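Probable 2-phosphosulfolactate phosphatase (Clostridium acetobutylicum, PDB 1VR0) probably catalyses the magnesium-dependent hydrolysis of (2R)-O-phospho-3-sulfolactate to (2R)-3-sulfolactate and phosphate. Local coordinates at residues I19-I24 and G117-K122; E27-K32 and E125-I130; N31-V36 and N150-V155; D129-S134 and E143-L148. All coordinates share one frame; numbering follows the deposited sequence.

How the contacts relate
Contacts 2, 3 and 4 all meet on one mixed sheet. Strand 33-37 lies between strands 152-156 and 129-133, and contact 3 is its pairing with 152-156. Contact 2 sets the start of the pairing with 129-133, about 6 Å from contact 3, centre to centre. D129 O to A34 N at 2.8 Å and A34 O to L131 N at 2.7 Å carry that pairing on. Contact 4 packs helix 138-148 on the sheet. Contact 1 lies nearer the active site. A120 CB packs on V36 CG1 of contact 3 at 3.7 Å. The side chain of A120 is about 8 Å from the magnesium ion, and that of R119 about 9 Å from the bound sulfolactate.

Contact 1. Residues I19-I24 and G117-K122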
loop_
_atom_site.group_PDB
_atom_site.type_symbol
_atom_site.label_atom_id
_atom_site.label_comp_id
_atom_site.label_asym_id
_atom_site.label_seq_id
_atom_site.Cartn_x
_atom_site.Cartn_y
_atom_site.Cartn_z
ATOM N N ILE A 19 0.350 4.157 -3.151
ATOM C CA ILE A 19 1.371 3.169 -3.414
ATOM C C ILE A 19 1.690 2.919 -4.906
ATOM O O ILE A 19 2.679 2.240 -5.186
ATOM C CB ILE A 19 1.016 1.824 -2.764
ATOM C CG1 ILE A 19 -0.317 1.284 -3.321
ATOM C CG2 ILE A 19 0.939 1.978 -1.252
ATOM C CD1 ILE A 19 -0.427 -0.256 -3.235
ATOM N N SER A 20 0.883 3.440 -5.836
ATOM C CA SER A 20 1.155 3.223 -7.248
ATOM C C SER A 20 0.263 4.079 -8.126
ATOM O O SER A 20 -0.811 4.479 -7.706
ATOM C CB SER A 20 0.942 1.744 -7.626
ATOM O OG SER A 20 -0.284 1.539 -8.325
ATOM N N ALA A 21 0.702 4.301 -9.363
ATOM C CA ALA A 21 -0.093 5.016 -10.376
ATOM C C ALA A 21 -1.494 4.420 -10.609
ATOM O O ALA A 21 -2.423 5.154 -10.932
ATOM C CB ALA A 21 0.685 5.080 -11.695
ATOM N N ASP A 22 -1.635 3.112 -10.434
ATOM C CA ASP A 22 -2.928 2.432 -10.565
ATOM C C ASP A 22 -3.762 2.451 -9.297
ATOM O O ASP A 22 -4.862 1.911 -9.283
ATOM C CB ASP A 22 -2.729 0.977 -11.003
ATOM C CG ASP A 22 -2.291 0.858 -12.453
ATOM O OD1 ASP A 22 -2.715 1.666 -13.292
ATOM O OD2 ASP A 22 -1.517 -0.040 -12.803
ATOM N N ASP A 23 -3.254 3.074 -8.235
ATOM C CA ASP A 23 -4.005 3.184 -6.983
ATOM C C ASP A 23 -4.358 4.624 -6.604
ATOM O O ASP A 23 -4.828 4.875 -5.503
ATOM C CB ASP A 23 -3.246 2.481 -5.879
ATOM C CG ASP A 23 -3.230 0.983 -6.080
ATOM O OD1 ASP A 23 -4.356 0.400 -6.063
ATOM O OD2 ASP A 23 -2.119 0.405 -6.305
ATOM N N ILE A 24 -4.212 5.561 -7.532
ATOM C CA ILE A 24 -4.615 6.923 -7.272
ATOM C C ILE A 24 -6.138 7.033 -7.288
ATOM O O ILE A 24 -6.790 6.530 -8.182
ATOM C CB ILE A 24 -4.087 7.848 -8.325
ATOM C CG1 ILE A 24 -2.588 7.926 -8.255
ATOM C CG2 ILE A 24 -4.638 9.236 -8.151
ATOM C CD1 ILE A 24 -2.000 8.601 -9.427
ATOM N N GLY A 117 6.394 6.901 -14.014
ATOM C CA GLY A 117 6.406 8.303 -13.591
ATOM C C GLY A 117 5.420 9.237 -14.282
ATOM O O GLY A 117 4.690 9.973 -13.611
ATOM N N THR A 118 5.368 9.194 -15.618
ATOM C CA THR A 118 4.526 10.114 -16.389
ATOM C C THR A 118 3.026 9.881 -16.174
ATOM O O THR A 118 2.247 10.843 -16.166
ATOM C CB THR A 118 4.926 10.120 -17.930
ATOM O OG1 THR A 118 4.715 8.836 -18.575
ATOM C CG2 THR A 118 6.382 10.575 -18.080
ATOM N N ARG A 119 2.644 8.614 -15.962
ATOM C CA ARG A 119 1.261 8.229 -15.588
ATOM C C ARG A 119 0.846 8.811 -14.200
ATOM O O ARG A 119 -0.261 9.334 -14.016
ATOM C CB ARG A 119 1.149 6.692 -15.567
ATOM C CG ARG A 119 1.549 6.000 -16.925
ATOM C CD ARG A 119 1.463 4.417 -16.896
ATOM N NE ARG A 119 0.363 3.936 -16.036
ATOM C CZ ARG A 119 0.471 3.110 -14.989
ATOM N NH1 ARG A 119 1.626 2.539 -14.605
ATOM N NH2 ARG A 119 -0.622 2.820 -14.315
ATOM N N ALA A 120 1.746 8.680 -13.228
ATOM C CA ALA A 120 1.512 9.202 -11.887
ATOM C C ALA A 120 1.332 10.749 -11.894
ATOM O O ALA A 120 0.517 11.311 -11.130
ATOM C CB ALA A 120 2.665 8.818 -10.971
ATOM N N ILE A 121 2.105 11.426 -12.749
ATOM C CA ILE A 121 2.045 12.892 -12.831
ATOM C C ILE A 121 0.667 13.319 -13.353
ATOM O O ILE A 121 -0.070 14.030 -12.687
ATOM C CB ILE A 121 3.221 13.484 -13.684
ATOM C CG1 ILE A 121 4.549 13.233 -12.981
ATOM C CG2 ILE A 121 3.055 14.979 -13.850
ATOM C CD1 ILE A 121 5.800 13.385 -13.878
ATOM N N LYS A 122 0.298 12.808 -14.509
ATOM C CA LYS A 122 -1.036 13.038 -15.045
ATOM C C LYS A 122 -2.145 12.643 -14.084
ATOM O O LYS A 122 -3.158 13.321 -14.019
ATOM C CB LYS A 122 -1.204 12.284 -16.377
ATOM C CG LYS A 122 -0.245 12.749 -17.508
ATOM C CD LYS A 122 -0.394 14.254 -17.802
ATOM C CE LYS A 122 -0.580 14.560 -19.284
ATOM N NZ LYS A 122 -1.338 15.849 -19.418
#
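D22 and R119, with A21 and A120 beside them, make a surface contact of salt bridge and small apolar patch between the loop after strand 13-18 and helix 117-123. The salt bridge runs from D22 OD1 to R119 NH2 at 2.6 Å. The carboxylate comes to the edge of the guanidinium, and D22 CG lies in the guanidinium plane. The two flat groups are still turned 44° against each other. OD2 stays farther off, at 3.4 Å from R119 NH2, and OD1 carries the bridge. The arginine chain bends at chi3 (34°), which brings its guanidinium to A21 and D22. A21 CB then sits over one face of that group, off centre toward the rim and 3.7 Å from R119 NH2. The same methyl touches the helix: A21 CB and A120 CB are 4.3 Å apart. I24 adds the tip of its side chain, with CD1 4.1 Å from A120 O. The loop is also held from within. S20 OG accepts from D22 N at 3.0 Å, an ST turn, and donates to D23 OD2. D22 O accepts a hydrogen bond from K25 NZ of the second subunit. Beyond the two segments, A120 packs on A157, and both A120 and I121 of the helix pack on V36 of strand 33-37.

Contact 2. Residues E27-K32 and E125-I130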
loop_
_atom_site.group_PDB
_atom_site.type_symbol
_atom_site.label_atom_id
_atom_site.label_comp_id
_atom_site.label_asym_id
_atom_site.label_seq_id
_atom_site.Cartn_x
_atom_site.Cartn_y
_atom_site.Cartn_z
ATOM N N GLU A 27 -10.127 11.674 -4.746
ATOM C CA GLU A 27 -10.461 12.229 -3.449
ATOM C C GLU A 27 -9.282 12.269 -2.499
ATOM O O GLU A 27 -9.299 13.036 -1.548
ATOM C CB GLU A 27 -11.598 11.433 -2.825
ATOM C CG GLU A 27 -11.270 9.944 -2.538
ATOM C CD GLU A 27 -11.671 8.989 -3.678
ATOM O OE1 GLU A 27 -11.738 9.410 -4.879
ATOM O OE2 GLU A 27 -11.925 7.799 -3.347
ATOM N N LYS A 28 -8.287 11.425 -2.746
ATOM C CA LYS A 28 -7.046 11.421 -1.971
ATOM C C LYS A 28 -6.022 12.447 -2.493
ATOM O O LYS A 28 -4.970 12.680 -1.879
ATOM C CB LYS A 28 -6.369 10.043 -2.043
ATOM C CG LYS A 28 -7.031 8.922 -1.248
ATOM C CD LYS A 28 -6.285 7.611 -1.524
ATOM C CE LYS A 28 -6.792 6.436 -0.682
ATOM N NZ LYS A 28 -5.737 5.396 -0.603
ATOM N N VAL A 29 -6.294 13.016 -3.655
ATOM C CA VAL A 29 -5.345 13.904 -4.286
ATOM C C VAL A 29 -5.857 15.353 -4.356
ATOM O O VAL A 29 -5.095 16.270 -4.110
ATOM C CB VAL A 29 -4.953 13.332 -5.664
ATOM C CG1 VAL A 29 -4.582 14.383 -6.613
ATOM C CG2 VAL A 29 -3.772 12.432 -5.503
ATOM N N LYS A 30 -7.146 15.549 -4.632
ATOM C CA LYS A 30 -7.625 16.889 -4.948
ATOM C C LYS A 30 -7.347 17.905 -3.825
ATOM O O LYS A 30 -7.407 17.578 -2.654
ATOM C CB LYS A 30 -9.084 16.895 -5.411
ATOM C CG LYS A 30 -10.002 16.112 -4.527
ATOM C CD LYS A 30 -11.443 16.602 -4.655
ATOM C CE LYS A 30 -12.383 15.857 -3.685
ATOM N NZ LYS A 30 -13.629 16.627 -3.813
ATOM N N ASN A 31 -6.952 19.105 -4.245
ATOM C CA ASN A 31 -6.641 20.266 -3.395
ATOM C C ASN A 31 -5.472 20.098 -2.432
ATOM O O ASN A 31 -5.218 20.996 -1.636
ATOM C CB ASN A 31 -7.882 20.766 -2.666
ATOM C CG ASN A 31 -9.125 20.790 -3.564
ATOM O OD1 ASN A 31 -9.067 21.226 -4.711
ATOM N ND2 ASN A 31 -10.255 20.296 -3.039
ATOM N N LYS A 32 -4.735 18.998 -2.536
ATOM C CA LYS A 32 -3.587 18.774 -1.665
ATOM C C LYS A 32 -2.261 19.188 -2.305
ATOM O O LYS A 32 -2.208 19.560 -3.456
ATOM C CB LYS A 32 -3.534 17.297 -1.246
ATOM C CG LYS A 32 -4.714 16.925 -0.394
ATOM C CD LYS A 32 -4.656 15.512 0.060
ATOM C CE LYS A 32 -5.725 15.242 1.113
ATOM N NZ LYS A 32 -5.267 14.047 1.901
ATOM N N GLU A 125 -3.452 15.382 -11.417
ATOM C CA GLU A 125 -3.934 16.691 -11.911
ATOM C C GLU A 125 -4.806 17.505 -10.957
ATOM O O GLU A 125 -4.770 18.737 -10.989
ATOM C CB GLU A 125 -4.727 16.534 -13.209
ATOM C CG GLU A 125 -3.884 16.004 -14.337
ATOM C CD GLU A 125 -4.070 16.777 -15.600
ATOM O OE1 GLU A 125 -5.259 16.820 -16.035
ATOM O OE2 GLU A 125 -3.043 17.314 -16.133
ATOM N N THR A 126 -5.625 16.855 -10.149
ATOM C CA THR A 126 -6.578 17.619 -9.347
ATOM C C THR A 126 -5.969 18.224 -8.087
ATOM O O THR A 126 -6.690 18.881 -7.326
ATOM C CB THR A 126 -7.789 16.748 -8.958
ATOM O OG1 THR A 126 -7.322 15.502 -8.384
ATOM C CG2 THR A 126 -8.645 16.479 -10.201
ATOM N N ALA A 127 -4.678 17.972 -7.833
ATOM C CA ALA A 127 -4.032 18.484 -6.630
ATOM C C ALA A 127 -3.881 19.982 -6.749
ATOM O O ALA A 127 -3.839 20.508 -7.862
ATOM C CB ALA A 127 -2.674 17.839 -6.449
ATOM N N ARG A 128 -3.784 20.679 -5.617
ATOM C CA ARG A 128 -3.499 22.106 -5.656
ATOM C C ARG A 128 -2.095 22.387 -6.222
ATOM O O ARG A 128 -1.912 23.317 -7.012
ATOM C CB ARG A 128 -3.630 22.737 -4.279
ATOM C CG ARG A 128 -3.479 24.267 -4.301
ATOM C CD ARG A 128 -3.428 24.826 -2.921
ATOM N NE ARG A 128 -4.719 24.737 -2.257
ATOM C CZ ARG A 128 -4.913 24.961 -0.962
ATOM N NH1 ARG A 128 -3.896 25.271 -0.163
ATOM N NH2 ARG A 128 -6.139 24.849 -0.463
ATOM N N ASP A 129 -1.109 21.611 -5.769
ATOM C CA ASP A 129 0.260 21.732 -6.256
ATOM C C ASP A 129 0.782 20.359 -6.507
ATOM O O ASP A 129 0.701 19.538 -5.609
ATOM C CB ASP A 129 1.153 22.388 -5.209
ATOM C CG ASP A 129 0.810 23.849 -4.985
ATOM O OD1 ASP A 129 1.105 24.649 -5.885
ATOM O OD2 ASP A 129 0.246 24.197 -3.906
ATOM N N ILE A 130 1.308 20.107 -7.709
ATOM C CA ILE A 130 2.020 18.861 -7.994
ATOM C C ILE A 130 3.539 19.086 -7.992
ATOM O O ILE A 130 4.076 19.736 -8.877
ATOM C CB ILE A 130 1.654 18.242 -9.353
ATOM C CG1 ILE A 130 0.165 17.905 -9.435
ATOM C CG2 ILE A 130 2.518 16.977 -9.593
ATOM C CD1 ILE A 130 -0.652 18.970 -10.029
#
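V29 and T126 cross at about a right angle where the loop before strand 33-37 meets the chain leading into strand 129-133. The touching atoms are V29 CG1 and T126 OG1, 3.4 Å apart. V29 CG1 lies anti to its backbone N (chi1 151°), which carries this methyl across to T126 and A127. It also packs on A127 CB at 4.0 Å. K30 meets the same threonine with the base of its side chain, through CB, and the rest of the lysine runs outward. R128 reaches the carbonyl oxygen of N31. Its chain bends at chi3, and one face of the guanidinium lies over N31 O, offset toward the rim. R128 CB is nearer that oxygen, at 3.5 Å.

Backbone bonds join the two segments as well. N31 N donates to T126 O at 3.1 Å, with an N-H...O angle of 163°. K30 CA comes to 3.2 Å from the same T126 O in a CA-H...O contact. K32 O takes two donors. D129 N reaches it at 3.3 Å along a nearly straight N-H...O line, and R128 N makes a weak, bent bond at 2.9 Å. A127 CB rests against this oxygen too. Outside the pair, A127 packs on A34 and R128 on N150, so the contact continues into strand 33-37. V29 to K32 form a type II beta turn, closed by K32 N to V29 O. The turn stands just before strand 33-37, at the start of its parallel pairing with strand 129-133 in the mixed sheet.

Contact 3. Residues N31-V36 and N150-V155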
loop_
_atom_site.group_PDB
_atom_site.type_symbol
_atom_site.label_atom_id
_atom_site.label_comp_id
_atom_site.label_asym_id
_atom_site.label_seq_id
_atom_site.Cartn_x
_atom_site.Cartn_y
_atom_site.Cartn_z
ATOM N N ASN A 31 -6.952 19.105 -4.245
ATOM C CA ASN A 31 -6.641 20.266 -3.395
ATOM C C ASN A 31 -5.472 20.098 -2.432
ATOM O O ASN A 31 -5.218 20.996 -1.636
ATOM C CB ASN A 31 -7.882 20.766 -2.666
ATOM C CG ASN A 31 -9.125 20.790 -3.564
ATOM O OD1 ASN A 31 -9.067 21.226 -4.711
ATOM N ND2 ASN A 31 -10.255 20.296 -3.039
ATOM N N LYS A 32 -4.735 18.998 -2.536
ATOM C CA LYS A 32 -3.587 18.774 -1.665
ATOM C C LYS A 32 -2.261 19.188 -2.305
ATOM O O LYS A 32 -2.208 19.560 -3.456
ATOM C CB LYS A 32 -3.534 17.297 -1.246
ATOM C CG LYS A 32 -4.714 16.925 -0.394
ATOM C CD LYS A 32 -4.656 15.512 0.060
ATOM C CE LYS A 32 -5.725 15.242 1.113
ATOM N NZ LYS A 32 -5.267 14.047 1.901
ATOM N N THR A 33 -1.189 19.129 -1.539
ATOM C CA THR A 33 0.147 19.165 -2.107
ATOM C C THR A 33 0.461 17.717 -2.482
ATOM O O THR A 33 0.598 16.864 -1.602
ATOM C CB THR A 33 1.190 19.689 -1.085
ATOM O OG1 THR A 33 0.909 21.047 -0.754
ATOM C CG2 THR A 33 2.576 19.623 -1.617
ATOM N N ALA A 34 0.533 17.421 -3.776
ATOM C CA ALA A 34 0.906 16.071 -4.239
ATOM C C ALA A 34 2.384 16.017 -4.603
ATOM O O ALA A 34 2.885 16.879 -5.298
ATOM C CB ALA A 34 0.083 15.652 -5.426
ATOM N N VAL A 35 3.081 15.000 -4.121
ATOM C CA VAL A 35 4.472 14.828 -4.433
ATOM C C VAL A 35 4.607 13.532 -5.227
ATOM O O VAL A 35 4.325 12.465 -4.715
ATOM C CB VAL A 35 5.290 14.735 -3.157
ATOM C CG1 VAL A 35 6.756 14.468 -3.474
ATOM C CG2 VAL A 35 5.122 16.015 -2.313
ATOM N N VAL A 36 5.004 13.625 -6.486
ATOM C CA VAL A 36 5.106 12.442 -7.315
ATOM C C VAL A 36 6.533 11.879 -7.257
ATOM O O VAL A 36 7.524 12.614 -7.410
ATOM C CB VAL A 36 4.685 12.727 -8.743
ATOM C CG1 VAL A 36 4.840 11.484 -9.568
ATOM C CG2 VAL A 36 3.237 13.218 -8.790
ATOM N N ASN A 150 -0.046 23.004 3.283
ATOM C CA ASN A 150 -1.270 22.339 2.909
ATOM C C ASN A 150 -1.059 20.853 3.215
ATOM O O ASN A 150 0.088 20.395 3.315
ATOM C CB ASN A 150 -1.463 22.549 1.403
ATOM C CG ASN A 150 -2.809 22.072 0.877
ATOM O OD1 ASN A 150 -3.750 21.861 1.625
ATOM N ND2 ASN A 150 -2.904 21.952 -0.441
ATOM N N ASP A 151 -2.146 20.097 3.335
ATOM C CA ASP A 151 -2.034 18.666 3.514
ATOM C C ASP A 151 -1.350 18.025 2.288
ATOM O O ASP A 151 -1.410 18.537 1.177
ATOM C CB ASP A 151 -3.392 18.002 3.712
ATOM C CG ASP A 151 -4.131 18.474 4.967
ATOM O OD1 ASP A 151 -3.527 18.820 6.028
ATOM O OD2 ASP A 151 -5.378 18.470 4.868
ATOM N N VAL A 152 -0.715 16.885 2.515
ATOM C CA VAL A 152 0.186 16.300 1.560
ATOM C C VAL A 152 -0.234 14.894 1.214
ATOM O O VAL A 152 -0.674 14.157 2.069
ATOM C CB VAL A 152 1.607 16.263 2.127
ATOM C CG1 VAL A 152 2.564 15.603 1.170
ATOM C CG2 VAL A 152 2.064 17.675 2.390
ATOM N N VAL A 153 -0.090 14.532 -0.054
ATOM C CA VAL A 153 -0.145 13.142 -0.431
ATOM C C VAL A 153 1.095 12.842 -1.263
ATOM O O VAL A 153 1.426 13.551 -2.195
ATOM C CB VAL A 153 -1.461 12.752 -1.145
ATOM C CG1 VAL A 153 -1.691 13.582 -2.367
ATOM C CG2 VAL A 153 -1.424 11.300 -1.548
ATOM N N ILE A 154 1.801 11.784 -0.893
ATOM C CA ILE A 154 2.984 11.346 -1.628
ATOM C C ILE A 154 2.580 10.235 -2.559
ATOM O O ILE A 154 2.163 9.163 -2.134
ATOM C CB ILE A 154 4.071 10.953 -0.653
ATOM C CG1 ILE A 154 4.524 12.225 0.053
ATOM C CG2 ILE A 154 5.267 10.384 -1.379
ATOM C CD1 ILE A 154 5.355 11.935 1.226
ATOM N N VAL A 155 2.644 10.530 -3.848
ATOM C CA VAL A 155 2.115 9.636 -4.876
ATOM C C VAL A 155 3.274 8.833 -5.445
ATOM O O VAL A 155 4.044 9.353 -6.228
ATOM C CB VAL A 155 1.411 10.426 -5.994
ATOM C CG1 VAL A 155 0.775 9.492 -7.021
ATOM C CG2 VAL A 155 0.377 11.359 -5.416
HETATM O O HOH W 1 -2.974 14.298 3.207
HETATM O O HOH W 2 2.088 21.313 1.722
HETATM O O HOH W 3 -0.694 22.861 -1.876
#
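The amide of N150 turns its edge to N31 O, just before strand 33-37. ND2 donates to N31 O at 2.8 Å, and the oxygen is only 3° out of the amide plane. The bond is nearly straight. CG is anti to the N150 backbone N (chi1 -172°), and this carries the amide across to the turn before strand 33-37. Water 3 accepts from ND2 and donates to T33 OG1. Water 2 accepts a hydrogen bond from T33 OG1 and donates one to N150 O. The threonine hydroxyl is thus tied to N150 by two waters, and its OG1 also rests 3.5 Å from N150 CB. Farther out, water 1 joins K32 NZ to V152 O.

Beyond this end the strands pair in regular parallel fashion. T33 N donates to D151 O at 2.8 Å, and V153 N to T33 O. V35 N then reaches V153 O, and V155 N bonds to V35 O at 2.7 Å. A34 CB packs on V153 CG1 at 4.1 Å on one face of the sheet. V35 CB meets I154 CG1, also at 4.1 Å, on the other, where V35 faces helix 138-148 and I154 faces helix 165-181. These are central parallel strands of a mixed sheet with helices packed on it, an alpha/beta fold.

Contact 4. Residues D129-S134 and E143-L148; sequences DILIGS and EKIVEL
L131 reaches from strand 129-133 to helix 138-148 in a strand-and-helix packing of an alpha/beta fold. The strand and helix segments run nearly antiparallel, 165° between their directions, and their axes come within 10.7 Å. The helix leads on to strand 152-156, which runs parallel to 129-133 in the same sheet, so this is a beta-alpha-beta crossover.

From CB, which points toward the helix, the L131 side chain extends to CG. CG is anti to the carbonyl carbon (chi1 -55°), and this sends both methyls to the helix. CD1 meets three residues: K144 CG at 4.0 Å, I145 CG1 at 4.1 Å and L148 CD1 at 4.3 Å. CD2 also touches K144 CG, at 4.0 Å, and the leucine crosses the lysine at about a right angle. Only the aliphatic part of K144 is used here. Its chain bends at chi2, and NZ turns to E147 OE1 in a salt bridge within the helix, using the syn lone pair of OE1.

D129 and L148 come at each other from opposite directions. L148 CD1 lies 3.8 Å from D129 CB, and its other methyl, CD2, sits 3.5 Å from D129 OD2.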
loop_
_atom_site.group_PDB
_atom_site.type_symbol
_atom_site.label_atom_id
_atom_site.label_comp_id
_atom_site.label_asym_id
_atom_site.label_seq_id
_atom_site.Cartn_x
_atom_site.Cartn_y
_atom_site.Cartn_z
ATOM N N ASP A 129 -1.109 21.611 -5.769
ATOM C CA ASP A 129 0.260 21.732 -6.256
ATOM C C ASP A 129 0.782 20.359 -6.507
ATOM O O ASP A 129 0.701 19.538 -5.609
ATOM C CB ASP A 129 1.153 22.388 -5.209
ATOM C CG ASP A 129 0.810 23.849 -4.985
ATOM O OD1 ASP A 129 1.105 24.649 -5.885
ATOM O OD2 ASP A 129 0.246 24.197 -3.906
ATOM N N ILE A 130 1.308 20.107 -7.709
ATOM C CA ILE A 130 2.020 18.861 -7.994
ATOM C C ILE A 130 3.539 19.086 -7.992
ATOM O O ILE A 130 4.076 19.736 -8.877
ATOM C CB ILE A 130 1.654 18.242 -9.353
ATOM C CG1 ILE A 130 0.165 17.905 -9.435
ATOM C CG2 ILE A 130 2.518 16.977 -9.593
ATOM C CD1 ILE A 130 -0.652 18.970 -10.029
ATOM N N LEU A 131 4.219 18.513 -7.015
ATOM C CA LEU A 131 5.674 18.591 -6.911
ATOM C C LEU A 131 6.345 17.355 -7.443
ATOM O O LEU A 131 5.800 16.269 -7.382
ATOM C CB LEU A 131 6.091 18.751 -5.449
ATOM C CG LEU A 131 5.462 19.925 -4.697
ATOM C CD1 LEU A 131 5.990 19.961 -3.262
ATOM C CD2 LEU A 131 5.731 21.271 -5.401
ATOM N N ILE A 132 7.555 17.503 -7.947
ATOM C CA ILE A 132 8.288 16.355 -8.450
ATOM C C ILE A 132 9.391 16.059 -7.474
ATOM O O ILE A 132 10.212 16.916 -7.216
ATOM C CB ILE A 132 8.908 16.621 -9.825
ATOM C CG1 ILE A 132 7.817 17.005 -10.841
ATOM C CG2 ILE A 132 9.676 15.413 -10.265
ATOM C CD1 ILE A 132 6.637 16.017 -10.938
ATOM N N GLY A 133 9.398 14.843 -6.932
ATOM C CA GLY A 133 10.347 14.485 -5.898
ATOM C C GLY A 133 11.170 13.262 -6.204
ATOM O O GLY A 133 10.786 12.396 -6.987
ATOM N N SER A 134 12.330 13.208 -5.566
ATOM C CA SER A 134 13.298 12.136 -5.782
ATOM C C SER A 134 14.220 12.182 -4.597
ATOM O O SER A 134 14.161 13.133 -3.788
ATOM C CB SER A 134 14.082 12.397 -7.071
ATOM O OG SER A 134 14.834 13.622 -7.013
ATOM N N GLU A 143 11.200 21.164 2.196
ATOM C CA GLU A 143 11.134 22.585 2.447
ATOM C C GLU A 143 9.967 23.237 1.716
ATOM O O GLU A 143 9.280 24.055 2.299
ATOM C CB GLU A 143 12.437 23.223 2.054
ATOM C CG GLU A 143 12.391 24.700 2.248
ATOM C CD GLU A 143 13.748 25.302 2.361
ATOM O OE1 GLU A 143 14.574 24.741 3.122
ATOM O OE2 GLU A 143 13.988 26.327 1.687
ATOM N N LYS A 144 9.716 22.842 0.470
ATOM C CA LYS A 144 8.578 23.362 -0.298
ATOM C C LYS A 144 7.216 22.925 0.270
ATOM O O LYS A 144 6.258 23.700 0.332
ATOM C CB LYS A 144 8.707 22.963 -1.763
ATOM C CG LYS A 144 7.653 23.545 -2.698
ATOM C CD LYS A 144 7.724 25.016 -2.838
ATOM C CE LYS A 144 6.571 25.518 -3.713
ATOM N NZ LYS A 144 6.519 27.034 -3.764
ATOM N N ILE A 145 7.159 21.697 0.729
ATOM C CA ILE A 145 5.985 21.171 1.416
ATOM C C ILE A 145 5.578 22.019 2.599
ATOM O O ILE A 145 4.410 22.351 2.761
ATOM C CB ILE A 145 6.234 19.723 1.855
ATOM C CG1 ILE A 145 6.136 18.809 0.652
ATOM C CG2 ILE A 145 5.237 19.291 2.904
ATOM C CD1 ILE A 145 6.688 17.371 0.908
ATOM N N VAL A 146 6.545 22.379 3.423
ATOM C CA VAL A 146 6.285 23.201 4.605
ATOM C C VAL A 146 5.809 24.592 4.196
ATOM O O VAL A 146 4.843 25.092 4.741
ATOM C CB VAL A 146 7.544 23.296 5.484
ATOM C CG1 VAL A 146 7.381 24.298 6.624
ATOM C CG2 VAL A 146 7.895 21.921 6.021
ATOM N N GLU A 147 6.480 25.197 3.223
ATOM C CA GLU A 147 6.107 26.531 2.723
ATOM C C GLU A 147 4.676 26.521 2.203
ATOM O O GLU A 147 3.926 27.440 2.470
ATOM C CB GLU A 147 7.053 26.978 1.598
ATOM C CG GLU A 147 6.923 28.447 1.182
ATOM C CD GLU A 147 6.583 28.658 -0.330
ATOM O OE1 GLU A 147 6.818 27.754 -1.167
ATOM O OE2 GLU A 147 6.062 29.743 -0.691
ATOM N N LEU A 148 4.306 25.469 1.463
ATOM C CA LEU A 148 2.983 25.381 0.847
ATOM C C LEU A 148 1.883 25.239 1.886
ATOM O O LEU A 148 0.720 25.578 1.629
ATOM C CB LEU A 148 2.928 24.216 -0.122
ATOM C CG LEU A 148 3.539 24.459 -1.484
ATOM C CD1 LEU A 148 3.376 23.227 -2.261
ATOM C CD2 LEU A 148 2.894 25.660 -2.191
#